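Local coordinates for 1-deoxy-D-xylulose 5-phosphate reductoisomerase (Moraxella catarrhalis, PDB 4ZQG), which catalyses, as a reductoisomerase of the MEP pathway, the NAD(P)H-dependent conversion of 1-deoxy-D-xylulose 5-phosphate to 2-C-methyl-D-erythritol 4-phosphate, and binds fosmidomycin, at residues D99-A104 with A120-L125; E91-E96 with L115-A120. All coordinates share one frame; numbering follows the deposited sequence.

In the fold
Interactions 1 and 2 belong to adjoining layers, sheet and helices, of the Rossmann-like nucleotide-binding part of the chain. Interaction 1 lies in the sheet itself: adjacent strands, largely buried, are joined by backbone hydrogen bonds and framed by branched side chains. Interaction 2, only partly buried, lies in the helical layer, where two helix ends meet through alanines and a serine without polar pairing across the contact. Helix 111-120 ties them together, since it follows strand 100-103 and leads through the shared Ala120 toward strand 123-126. Lys122 also bridges them, its NZ lying 2.9 Å from Asp95 O, a probable hydrogen bond.

Interaction 1. Residues D99-A104 with A120-L125; sequences DTVVAA and AGKRIL. With NAD (nicotinamide-adenine-dinucleotide), chain C.
Val101 sits between Arg123 and Leu125, and its two backbone polar groups show how parallel strands are joined. Its N donates to Arg123 O at 2.8 Å, and its O accepts from Leu125 N at 2.7 Å; both bonds are nearly straight, at 165° and 169°. Farther on, Ala103 N reaches Leu125 O at 2.9 Å, the donor tilted 27° from the carbonyl plane, whereas the opening bond, Arg123 N to Asp99 O, is weak. Val101 O also receives a CA-H···O contact from Ile124.

On the face carrying Thr100, Arg123, Val102 and Leu125, packing takes over. The Thr100 torsion places OG1 beside the backbone N and leaves CG2 to meet Leu125 CD1 at 3.6 Å, while Leu125 CD2 lies 3.8 Å from Val102 CG2. Thr100 OG1 and the Arg123 stem run side by side, OG1 to CB 3.7 Å. Both polar ends are held from outside: OG1 by Gln7, the guanidinium by the carbonyl of Tyr290. Lys122 NZ is bound by the carbonyls of Val98 and Asp95.

Gly121, with positive phi, closes helix 111-120 in a Schellman motif and turns the chain into strand 123-126; the parallel pair and this helix form a beta-alpha-beta crossover of the Rossmann-like sheet. Just past strand 100-103, Ala104 O lies 3.4 Å from NAD C5D. Helix 111-120 covers Val101, Ala103 and Ile124, helix 281-289 meets Leu125, and strand 7-12 flanks strand 100-103.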
loop_
_atom_site.group_PDB
_atom_site.type_symbol
_atom_site.label_atom_id
_atom_site.label_comp_id
_atom_site.label_asym_id
_atom_site.label_seq_id
_atom_site.Cartn_x
_atom_site.Cartn_y
_atom_site.Cartn_z
ATOM N N ASP A 99 15.298 -21.736 14.920
ATOM C CA ASP A 99 15.527 -20.492 14.184
ATOM C C ASP A 99 14.444 -19.466 14.505
ATOM O O ASP A 99 14.743 -18.311 14.756
ATOM C CB ASP A 99 15.514 -20.708 12.659
ATOM C CG ASP A 99 16.650 -21.591 12.157
ATOM O OD1 ASP A 99 16.425 -22.319 11.178
ATOM O OD2 ASP A 99 17.763 -21.575 12.713
ATOM N N THR A 100 13.185 -19.868 14.469
ATOM C CA THR A 100 12.098 -18.914 14.466
ATOM C C THR A 100 11.068 -19.216 15.514
ATOM O O THR A 100 10.700 -20.334 15.672
ATOM C CB THR A 100 11.453 -18.843 13.073
ATOM O OG1 THR A 100 12.453 -18.424 12.134
ATOM C CG2 THR A 100 10.297 -17.806 13.029
ATOM N N VAL A 101 10.612 -18.203 16.246
ATOM C CA VAL A 101 9.624 -18.405 17.270
ATOM C C VAL A 101 8.417 -17.619 16.887
ATOM O O VAL A 101 8.514 -16.429 16.601
ATOM C CB VAL A 101 10.069 -17.905 18.630
ATOM C CG1 VAL A 101 8.937 -18.050 19.620
ATOM C CG2 VAL A 101 11.267 -18.688 19.121
ATOM N N VAL A 102 7.280 -18.289 16.907
ATOM C CA VAL A 102 6.004 -17.684 16.704
ATOM C C VAL A 102 5.432 -17.489 18.114
ATOM O O VAL A 102 5.117 -18.429 18.800
ATOM C CB VAL A 102 5.170 -18.641 15.859
ATOM C CG1 VAL A 102 3.724 -18.176 15.695
ATOM C CG2 VAL A 102 5.873 -18.855 14.527
ATOM N N ALA A 103 5.316 -16.242 18.547
ATOM C CA ALA A 103 4.912 -15.933 19.888
ATOM C C ALA A 103 3.421 -15.787 19.934
ATOM O O ALA A 103 2.939 -14.705 19.737
ATOM C CB ALA A 103 5.554 -14.622 20.301
ATOM N N ALA A 104 2.675 -16.855 20.188
ATOM C CA ALA A 104 1.193 -16.756 20.164
ATOM C C ALA A 104 0.521 -17.153 21.440
ATOM O O ALA A 104 -0.630 -17.534 21.398
ATOM C CB ALA A 104 0.591 -17.554 19.011
ATOM N N ALA A 120 17.842 -14.526 23.016
ATOM C CA ALA A 120 18.546 -15.597 22.316
ATOM C C ALA A 120 18.810 -15.219 20.886
ATOM O O ALA A 120 19.434 -15.972 20.133
ATOM C CB ALA A 120 17.707 -16.855 22.349
ATOM N N GLY A 121 18.265 -14.085 20.493
ATOM C CA GLY A 121 18.524 -13.535 19.206
ATOM C C GLY A 121 17.741 -14.244 18.144
ATOM O O GLY A 121 18.284 -14.532 17.103
ATOM N N LYS A 122 16.468 -14.511 18.367
ATOM C CA LYS A 122 15.755 -15.315 17.396
ATOM C C LYS A 122 15.011 -14.431 16.422
ATOM O O LYS A 122 14.846 -13.246 16.648
ATOM C CB LYS A 122 14.745 -16.268 18.063
ATOM C CG LYS A 122 15.302 -17.293 19.028
ATOM C CD LYS A 122 16.113 -18.330 18.312
ATOM C CE LYS A 122 16.766 -19.231 19.334
ATOM N NZ LYS A 122 17.938 -19.933 18.734
ATOM N N ARG A 123 14.544 -15.031 15.340
ATOM C CA ARG A 123 13.536 -14.414 14.524
ATOM C C ARG A 123 12.230 -14.661 15.207
ATOM O O ARG A 123 11.900 -15.797 15.457
ATOM C CB ARG A 123 13.553 -15.031 13.142
ATOM C CG ARG A 123 12.479 -14.533 12.208
ATOM C CD ARG A 123 12.955 -14.822 10.794
ATOM N NE ARG A 123 11.830 -14.935 9.887
ATOM C CZ ARG A 123 11.808 -14.464 8.645
ATOM N NH1 ARG A 123 12.868 -13.830 8.130
ATOM N NH2 ARG A 123 10.704 -14.606 7.913
ATOM N N ILE A 124 11.509 -13.607 15.552
ATOM C CA ILE A 124 10.295 -13.725 16.334
ATOM C C ILE A 124 9.114 -13.195 15.532
ATOM O O ILE A 124 9.136 -12.056 15.108
ATOM C CB ILE A 124 10.390 -12.867 17.611
ATOM C CG1 ILE A 124 11.672 -13.159 18.387
ATOM C CG2 ILE A 124 9.152 -13.015 18.470
ATOM C CD1 ILE A 124 11.745 -12.444 19.708
ATOM N N LEU A 125 8.067 -13.996 15.404
ATOM C CA LEU A 125 6.856 -13.613 14.749
ATOM C C LEU A 125 5.815 -13.342 15.819
ATOM O O LEU A 125 5.298 -14.262 16.449
ATOM C CB LEU A 125 6.364 -14.749 13.846
ATOM C CG LEU A 125 6.979 -14.913 12.460
ATOM C CD1 LEU A 125 8.479 -14.751 12.467
ATOM C CD2 LEU A 125 6.643 -16.259 11.876
HETATM P PA NAD C . -6.180 -18.301 21.889
HETATM O O1A NAD C . -6.891 -17.976 23.158
HETATM O O2A NAD C . -6.921 -18.874 20.700
HETATM O O5B NAD C . -4.854 -19.188 22.152
HETATM C C5B NAD C . -3.852 -18.857 23.099
HETATM C C4B NAD C . -2.713 -19.890 23.085
HETATM O O4B NAD C . -1.855 -19.592 24.201
HETATM C C3B NAD C . -3.190 -21.341 23.242
HETATM O O3B NAD C . -2.401 -22.253 22.473
HETATM C C2B NAD C . -2.998 -21.607 24.727
HETATM O O2B NAD C . -2.593 -22.944 25.015
HETATM C C1B NAD C . -1.898 -20.645 25.162
HETATM N N9A NAD C . -2.134 -20.135 26.545
HETATM C C8A NAD C . -3.283 -19.610 27.007
HETATM N N7A NAD C . -3.172 -19.253 28.309
HETATM C C5A NAD C . -1.937 -19.553 28.707
HETATM C C6A NAD C . -1.216 -19.423 29.993
HETATM N N6A NAD C . -1.837 -18.878 31.088
HETATM N N1A NAD C . 0.058 -19.869 29.992
HETATM C C2A NAD C . 0.646 -20.429 28.895
HETATM N N3A NAD C . 0.045 -20.588 27.693
HETATM C C4A NAD C . -1.240 -20.157 27.552
HETATM O O3 NAD C . -5.450 -16.924 21.454
HETATM P PN NAD C . -5.369 -16.216 20.007
HETATM O O1N NAD C . -6.740 -15.617 19.782
HETATM O O2N NAD C . -4.666 -17.162 19.063
HETATM O O5D NAD C . -4.353 -15.044 20.430
HETATM C C5D NAD C . -2.942 -15.259 20.499
HETATM C C4D NAD C . -2.208 -13.917 20.547
HETATM O O4D NAD C . -2.123 -13.310 19.255
HETATM C C3D NAD C . -2.944 -12.936 21.441
HETATM O O3D NAD C . -1.958 -12.147 22.098
HETATM C C2D NAD C . -3.797 -12.126 20.490
HETATM O O2D NAD C . -4.129 -10.846 21.047
HETATM C C1D NAD C . -2.907 -12.098 19.242
HETATM N N1N NAD C . -3.686 -11.985 18.000
HETATM C C2N NAD C . -4.576 -12.943 17.641
HETATM C C3N NAD C . -5.345 -12.813 16.465
HETATM C C7N NAD C . -6.326 -13.867 16.016
HETATM O O7N NAD C . -6.744 -13.855 14.872
HETATM N N7N NAD C . -6.723 -14.818 16.860
HETATM C C4N NAD C . -5.167 -11.687 15.677
HETATM C C5N NAD C . -4.244 -10.750 16.066
HETATM C C6N NAD C . -3.509 -10.899 17.229
#

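Interaction 2. Residues E91-E96 with L115-A120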
loop_
_atom_site.group_PDB
_atom_site.type_symbol
_atom_site.label_atom_id
_atom_site.label_comp_id
_atom_site.label_asym_id
_atom_site.label_seq_id
_atom_site.Cartn_x
_atom_site.Cartn_y
_atom_site.Cartn_z
ATOM N N GLU A 91 12.907 -22.416 27.674
ATOM C CA GLU A 91 13.789 -23.357 27.032
ATOM C C GLU A 91 13.569 -23.469 25.539
ATOM O O GLU A 91 14.510 -23.463 24.775
ATOM C CB GLU A 91 13.587 -24.733 27.661
ATOM C CG GLU A 91 14.662 -25.743 27.321
ATOM C CD GLU A 91 14.412 -27.120 27.952
ATOM O OE1 GLU A 91 14.052 -27.275 29.186
ATOM O OE2 GLU A 91 14.611 -28.063 27.163
ATOM N N ILE A 92 12.323 -23.607 25.129
ATOM C CA ILE A 92 11.992 -23.731 23.724
ATOM C C ILE A 92 12.320 -22.450 23.015
ATOM O O ILE A 92 12.885 -22.472 21.921
ATOM C CB ILE A 92 10.506 -24.031 23.542
ATOM C CG1 ILE A 92 10.261 -25.514 23.725
ATOM C CG2 ILE A 92 10.026 -23.624 22.159
ATOM C CD1 ILE A 92 8.852 -25.807 24.172
ATOM N N ALA A 93 11.972 -21.325 23.646
ATOM C CA ALA A 93 12.239 -20.015 23.068
ATOM C C ALA A 93 13.709 -19.692 22.880
ATOM O O ALA A 93 14.026 -18.898 21.997
ATOM C CB ALA A 93 11.577 -18.928 23.881
ATOM N N SER A 94 14.604 -20.283 23.685
ATOM C CA SER A 94 16.047 -20.010 23.564
ATOM C C SER A 94 16.857 -21.167 23.028
ATOM O O SER A 94 18.088 -21.125 23.001
ATOM C CB SER A 94 16.630 -19.564 24.904
ATOM O OG SER A 94 16.355 -20.484 25.917
ATOM N N ASP A 95 16.161 -22.176 22.557
ATOM C CA ASP A 95 16.769 -23.408 22.147
ATOM C C ASP A 95 17.726 -23.135 20.991
ATOM O O ASP A 95 17.373 -22.493 19.991
ATOM C CB ASP A 95 15.639 -24.392 21.787
ATOM C CG ASP A 95 16.124 -25.788 21.493
ATOM O OD1 ASP A 95 17.097 -25.908 20.717
ATOM O OD2 ASP A 95 15.483 -26.758 22.005
ATOM N N GLU A 96 18.947 -23.652 21.135
ATOM C CA GLU A 96 20.011 -23.434 20.148
ATOM C C GLU A 96 19.565 -23.933 18.778
ATOM O O GLU A 96 19.980 -23.417 17.778
ATOM C CB GLU A 96 21.321 -24.083 20.620
ATOM C CG GLU A 96 22.501 -24.031 19.654
ATOM N N LEU A 115 10.654 -12.658 25.783
ATOM C CA LEU A 115 11.946 -12.134 26.141
ATOM C C LEU A 115 13.071 -13.110 25.931
ATOM O O LEU A 115 14.123 -12.743 25.399
ATOM C CB LEU A 115 11.991 -11.712 27.590
ATOM C CG LEU A 115 11.268 -10.431 27.934
ATOM C CD1 LEU A 115 11.193 -10.307 29.442
ATOM C CD2 LEU A 115 11.984 -9.231 27.376
ATOM N N ALA A 116 12.891 -14.328 26.410
ATOM C CA ALA A 116 13.882 -15.387 26.190
ATOM C C ALA A 116 14.251 -15.477 24.710
ATOM O O ALA A 116 15.415 -15.589 24.354
ATOM C CB ALA A 116 13.346 -16.737 26.680
ATOM N N ALA A 117 13.241 -15.441 23.853
ATOM C CA ALA A 117 13.472 -15.442 22.412
ATOM C C ALA A 117 14.260 -14.164 21.959
ATOM O O ALA A 117 15.215 -14.251 21.192
ATOM C CB ALA A 117 12.149 -15.574 21.672
ATOM N N ALA A 118 13.899 -12.993 22.450
ATOM C CA ALA A 118 14.683 -11.810 22.111
ATOM C C ALA A 118 16.102 -11.943 22.671
ATOM O O ALA A 118 17.077 -11.631 21.974
ATOM C CB ALA A 118 14.005 -10.544 22.593
ATOM N N GLY A 119 16.221 -12.480 23.884
ATOM C CA GLY A 119 17.526 -12.664 24.528
ATOM C C GLY A 119 18.448 -13.606 23.773
ATOM O O GLY A 119 19.671 -13.514 23.896
ATOM N N ALA A 120 17.842 -14.526 23.016
ATOM C CA ALA A 120 18.546 -15.597 22.316
ATOM C C ALA A 120 18.810 -15.219 20.886
ATOM O O ALA A 120 19.434 -15.972 20.133
ATOM C CB ALA A 120 17.707 -16.855 22.349
#
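Ala93 and Ala117 bring two helix ends together with their CA atoms only 4.8 Å apart, a worked case of how small side chains allow helices to approach closely. The apolar part of the contact is made by methyl groups. Ala93 CB points toward the other segment and touches two successive residues of it, Ala116 CB at 4.0 Å and Ala117 CB at 4.1 Å. Beyond it, where the chain has just left helix 85-93, the Ala120 methyl lies against Ser94, 3.8 Å from its CA and 3.9 Å from its CB.

Backbone groups supply the weakly polar element. The Ala93 carbonyl faces helix 111-120, and the CA-H of Ala117 is directed at it, CA to O 3.5 Å with an angle of 143° at the hydrogen. This is a CH···O contact that complements the van der Waals packing rather than a conventional bond.

The true hydrogen bond of the serine stays on its own side. With chi1 at 54°, Ser94 OG sits between the backbone N and the carbonyl carbon and bonds to Ile90 O, one turn back in its helix; the hydroxyl is thus engaged by its own helix, and CA and CB face Ala120.

Ile92, meanwhile, packs on strands 7-12, 33-39 and 81-84, and Leu115 and Ala118 on helix 130-146. The contact therefore joins neighbouring helices in the layer covering a parallel sheet, an arrangement characteristic of Rossmann-type alpha/beta folds.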